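Long-range contact in MDM10 isoform 1 (Saccharomyces cerevisiae, PDB 7BTX), which forms part of the ERMES complex that tethers the endoplasmic reticulum to mitochondria, and takes part in late assembly of the outer-membrane TOM translocase: residues N260-T268 / S280-T288. Residues are numbered along the deposited sequence; the frame is centred on the assembly and turned at random.
Sequences NTGRPLTLT and STYSAKTGT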
ATOM      1  N   ASN D 260     -31.624  -6.094 -46.701  1.00 94.16           N
ATOM      2  CA  ASN D 260     -32.686  -6.073 -45.702  1.00 94.16           C
ATOM      3  C   ASN D 260     -32.816  -4.698 -45.056  1.00 94.16           C
ATOM      4  O   ASN D 260     -33.881  -4.073 -45.114  1.00 94.16           O
ATOM      5  CB  ASN D 260     -32.424  -7.137 -44.633  1.00 94.16           C
ATOM      6  CG  ASN D 260     -32.031  -8.474 -45.228  1.00 94.16           C
ATOM      7  OD1 ASN D 260     -30.974  -9.021 -44.913  1.00 94.16           O
ATOM      8  ND2 ASN D 260     -32.885  -9.009 -46.093  1.00 94.16           N
ATOM      9  N   THR D 261     -31.736  -4.225 -44.434  1.00 92.00           N
ATOM     10  CA  THR D 261     -31.676  -2.919 -43.790  1.00 92.00           C
ATOM     11  C   THR D 261     -30.464  -2.128 -44.286  1.00 92.00           C
ATOM     12  O   THR D 261     -30.371  -0.910 -44.084  1.00 92.00           O
ATOM     13  CB  THR D 261     -31.644  -3.115 -42.267  1.00 92.00           C
ATOM     14  OG1 THR D 261     -32.635  -4.084 -41.905  1.00 92.00           O
ATOM     15  CG2 THR D 261     -31.995  -1.835 -41.510  1.00 92.00           C
ATOM     16  N   GLY D 262     -29.568  -2.800 -44.997  1.00 87.32           N
ATOM     17  CA  GLY D 262     -28.295  -2.260 -45.417  1.00 87.32           C
ATOM     18  C   GLY D 262     -27.241  -2.828 -44.498  1.00 87.32           C
ATOM     19  O   GLY D 262     -26.987  -2.278 -43.422  1.00 87.32           O
ATOM     20  N   ARG D 263     -26.597  -3.910 -44.937  1.00 81.80           N
ATOM     21  CA  ARG D 263     -25.803  -4.737 -44.040  1.00 81.80           C
ATOM     22  C   ARG D 263     -24.960  -5.750 -44.799  1.00 81.80           C
ATOM     23  O   ARG D 263     -25.423  -6.348 -45.777  1.00 81.80           O
ATOM     24  CB  ARG D 263     -26.709  -5.476 -43.046  1.00 81.80           C
ATOM     25  CG  ARG D 263     -27.900  -6.196 -43.670  1.00 81.80           C
ATOM     26  CD  ARG D 263     -29.000  -6.448 -42.655  1.00 81.80           C
ATOM     27  NE  ARG D 263     -28.968  -7.814 -42.140  1.00 81.80           N
ATOM     28  CZ  ARG D 263     -29.835  -8.299 -41.256  1.00 81.80           C
ATOM     29  NH1 ARG D 263     -29.731  -9.553 -40.843  1.00 81.80           N
ATOM     30  NH2 ARG D 263     -30.809  -7.531 -40.789  1.00 81.80           N
ATOM     31  N   PRO D 264     -23.717  -5.944 -44.399  1.00 74.83           N
ATOM     32  CA  PRO D 264     -23.015  -7.178 -44.760  1.00 74.83           C
ATOM     33  C   PRO D 264     -23.336  -8.302 -43.791  1.00 74.83           C
ATOM     34  O   PRO D 264     -24.155  -8.135 -42.885  1.00 74.83           O
ATOM     35  CB  PRO D 264     -21.541  -6.772 -44.683  1.00 74.83           C
ATOM     36  CG  PRO D 264     -21.520  -5.668 -43.702  1.00 74.83           C
ATOM     37  CD  PRO D 264     -22.790  -4.907 -43.924  1.00 74.83           C
ATOM     38  N   LEU D 265     -22.708  -9.458 -43.983  1.00 68.73           N
ATOM     39  CA  LEU D 265     -22.831 -10.577 -43.060  1.00 68.73           C
ATOM     40  C   LEU D 265     -21.462 -11.216 -42.903  1.00 68.73           C
ATOM     41  O   LEU D 265     -20.615 -11.081 -43.786  1.00 68.73           O
ATOM     42  CB  LEU D 265     -23.839 -11.608 -43.565  1.00 68.73           C
ATOM     43  CG  LEU D 265     -25.338 -11.318 -43.504  1.00 68.73           C
ATOM     44  CD1 LEU D 265     -25.816 -10.597 -44.749  1.00 68.73           C
ATOM     45  CD2 LEU D 265     -26.098 -12.612 -43.340  1.00 68.73           C
ATOM     46  N   THR D 266     -21.220 -11.901 -41.791  1.00 59.21           N
ATOM     47  CA  THR D 266     -19.941 -12.574 -41.612  1.00 59.21           C
ATOM     48  C   THR D 266     -20.132 -13.880 -40.858  1.00 59.21           C
ATOM     49  O   THR D 266     -20.178 -13.892 -39.627  1.00 59.21           O
ATOM     50  CB  THR D 266     -18.943 -11.679 -40.869  1.00 59.21           C
ATOM     51  OG1 THR D 266     -18.855 -10.402 -41.510  1.00 59.21           O
ATOM     52  CG2 THR D 266     -17.562 -12.307 -40.860  1.00 59.21           C
ATOM     53  N   LEU D 267     -20.258 -14.981 -41.585  1.00 55.29           N
ATOM     54  CA  LEU D 267     -20.337 -16.283 -40.947  1.00 55.29           C
ATOM     55  C   LEU D 267     -18.941 -16.872 -40.828  1.00 55.29           C
ATOM     56  O   LEU D 267     -18.162 -16.856 -41.778  1.00 55.29           O
ATOM     57  CB  LEU D 267     -21.242 -17.221 -41.745  1.00 55.29           C
ATOM     58  CG  LEU D 267     -22.758 -17.028 -41.652  1.00 55.29           C
ATOM     59  CD1 LEU D 267     -23.267 -15.975 -42.623  1.00 55.29           C
ATOM     60  CD2 LEU D 267     -23.470 -18.345 -41.873  1.00 55.29           C
ATOM     61  N   THR D 268     -18.615 -17.398 -39.643  1.00 54.38           N
ATOM     62  CA  THR D 268     -17.235 -17.730 -39.311  1.00 54.38           C
ATOM     63  C   THR D 268     -17.153 -19.080 -38.593  1.00 54.38           C
ATOM     64  O   THR D 268     -17.254 -19.182 -37.379  1.00 54.38           O
ATOM     65  CB  THR D 268     -16.606 -16.626 -38.461  1.00 54.38           C
ATOM     66  OG1 THR D 268     -16.857 -15.353 -39.067  1.00 54.38           O
ATOM     67  CG2 THR D 268     -15.119 -16.823 -38.352  1.00 54.38           C
ATOM     68  N   SER D 280     -18.456 -21.068 -33.867  1.00 52.89           N
ATOM     69  CA  SER D 280     -19.266 -20.619 -34.987  1.00 52.89           C
ATOM     70  C   SER D 280     -19.810 -19.243 -34.662  1.00 52.89           C
ATOM     71  O   SER D 280     -20.257 -19.007 -33.539  1.00 52.89           O
ATOM     72  CB  SER D 280     -20.408 -21.592 -35.264  1.00 52.89           C
ATOM     73  OG  SER D 280     -21.220 -21.127 -36.322  1.00 52.89           O
ATOM     74  N   THR D 281     -19.787 -18.331 -35.625  1.00 53.10           N
ATOM     75  CA  THR D 281     -20.107 -16.940 -35.363  1.00 53.10           C
ATOM     76  C   THR D 281     -20.927 -16.377 -36.506  1.00 53.10           C
ATOM     77  O   THR D 281     -20.504 -16.430 -37.658  1.00 53.10           O
ATOM     78  CB  THR D 281     -18.832 -16.111 -35.186  1.00 53.10           C
ATOM     79  OG1 THR D 281     -18.203 -16.455 -33.947  1.00 53.10           O
ATOM     80  CG2 THR D 281     -19.141 -14.634 -35.194  1.00 53.10           C
ATOM     81  N   TYR D 282     -22.098 -15.851 -36.185  1.00 56.56           N
ATOM     82  CA  TYR D 282     -22.867 -15.031 -37.103  1.00 56.56           C
ATOM     83  C   TYR D 282     -22.671 -13.575 -36.713  1.00 56.56           C
ATOM     84  O   TYR D 282     -22.557 -13.255 -35.531  1.00 56.56           O
ATOM     85  CB  TYR D 282     -24.345 -15.411 -37.057  1.00 56.56           C
ATOM     86  CG  TYR D 282     -25.250 -14.556 -37.899  1.00 56.56           C
ATOM     87  CD1 TYR D 282     -26.005 -13.539 -37.331  1.00 56.56           C
ATOM     88  CD2 TYR D 282     -25.370 -14.779 -39.257  1.00 56.56           C
ATOM     89  CE1 TYR D 282     -26.840 -12.762 -38.096  1.00 56.56           C
ATOM     90  CE2 TYR D 282     -26.202 -14.009 -40.030  1.00 56.56           C
ATOM     91  CZ  TYR D 282     -26.933 -13.002 -39.446  1.00 56.56           C
ATOM     92  OH  TYR D 282     -27.763 -12.231 -40.220  1.00 56.56           O
ATOM     93  N   SER D 283     -22.610 -12.690 -37.702  1.00 57.71           N
ATOM     94  CA  SER D 283     -22.314 -11.284 -37.437  1.00 57.71           C
ATOM     95  C   SER D 283     -22.964 -10.410 -38.494  1.00 57.71           C
ATOM     96  O   SER D 283     -22.407 -10.232 -39.578  1.00 57.71           O
ATOM     97  CB  SER D 283     -20.811 -11.043 -37.401  1.00 57.71           C
ATOM     98  OG  SER D 283     -20.546  -9.665 -37.255  1.00 57.71           O
ATOM     99  N   ALA D 284     -24.115  -9.841 -38.177  1.00 61.32           N
ATOM    100  CA  ALA D 284     -24.833  -9.010 -39.122  1.00 61.32           C
ATOM    101  C   ALA D 284     -24.541  -7.539 -38.853  1.00 61.32           C
ATOM    102  O   ALA D 284     -23.708  -7.191 -38.017  1.00 61.32           O
ATOM    103  CB  ALA D 284     -26.327  -9.310 -39.053  1.00 61.32           C
ATOM    104  N   LYS D 285     -25.214  -6.665 -39.590  1.00 70.40           N
ATOM    105  CA  LYS D 285     -25.073  -5.224 -39.416  1.00 70.40           C
ATOM    106  C   LYS D 285     -26.450  -4.570 -39.462  1.00 70.40           C
ATOM    107  O   LYS D 285     -26.696  -3.644 -40.237  1.00 70.40           O
ATOM    108  CB  LYS D 285     -24.132  -4.626 -40.460  1.00 70.40           C
ATOM    109  CG  LYS D 285     -23.418  -3.379 -39.968  1.00 70.40           C
ATOM    110  CD  LYS D 285     -22.933  -2.508 -41.107  1.00 70.40           C
ATOM    111  CE  LYS D 285     -22.663  -1.091 -40.632  1.00 70.40           C
ATOM    112  NZ  LYS D 285     -23.916  -0.406 -40.217  1.00 70.40           N
ATOM    113  N   THR D 286     -27.371  -5.050 -38.625  1.00 73.85           N
ATOM    114  CA  THR D 286     -28.798  -4.765 -38.757  1.00 73.85           C
ATOM    115  C   THR D 286     -29.149  -3.318 -38.443  1.00 73.85           C
ATOM    116  O   THR D 286     -29.750  -3.024 -37.406  1.00 73.85           O
ATOM    117  CB  THR D 286     -29.604  -5.667 -37.826  1.00 73.85           C
ATOM    118  OG1 THR D 286     -29.512  -5.164 -36.490  1.00 73.85           O
ATOM    119  CG2 THR D 286     -29.052  -7.073 -37.846  1.00 73.85           C
ATOM    120  N   GLY D 287     -28.791  -2.418 -39.339  1.00 72.94           N
ATOM    121  CA  GLY D 287     -29.056  -1.008 -39.155  1.00 72.94           C
ATOM    122  C   GLY D 287     -27.917  -0.196 -39.733  1.00 72.94           C
ATOM    123  O   GLY D 287     -26.836  -0.707 -40.012  1.00 72.94           O
ATOM    124  N   THR D 288     -28.188   1.093 -39.909  1.00 71.57           N
ATOM    125  CA  THR D 288     -27.170   1.996 -40.432  1.00 71.57           C
ATOM    126  C   THR D 288     -26.087   2.308 -39.404  1.00 71.57           C
ATOM    127  O   THR D 288     -24.984   2.723 -39.776  1.00 71.57           O
ATOM    128  CB  THR D 288     -27.821   3.286 -40.941  1.00 71.57           C
ATOM    129  OG1 THR D 288     -26.818   4.138 -41.507  1.00 71.57           O
ATOM    130  CG2 THR D 288     -28.553   4.016 -39.826  1.00 71.57           C
TER
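R263 and Y282 meet across two neighbouring strands of a beta-barrel wall, whose 263-268 and 280-284 segments run antiparallel with axes 4.8 Å apart. Backbone bonding is weak overall: T268 N donates to T281 O at 2.9 Å, while the bonds from T281 N to T268 O and from T266 N to S283 O are weak. CA-H...O contacts supplement them, among them L267 CA to T281 O at 3.3 Å.

Apolar packing gathers around Y282. With its CG anti to the backbone N (chi1 176°), the ring lies beside the leucines of the other strand; L265 CD2 comes within 3.6 Å of Y282 CE2, and L267 CD1 meets the ring edge near CD2. Farther along, K285 packs its CD against P264 CD at 3.7 Å.

Polar contact continues at the end of that ring, where R263 NH1 gives Y282 OH a weak, bent hydrogen bond of 3.4 Å. The methyl CG2 of T286 lies over one face of the guanidinium, 3.5 Å from R263 NH2. Within its own segment, a bend at chi4 (-67°) brings K285 NZ to G287 O, 2.9 Å away.

The hairpin is flanked by strand 245-258, where Y255 meets P264 and T266, and by strand 292-297, while S31 and T30 of helix 30-33 touch T281 and S283.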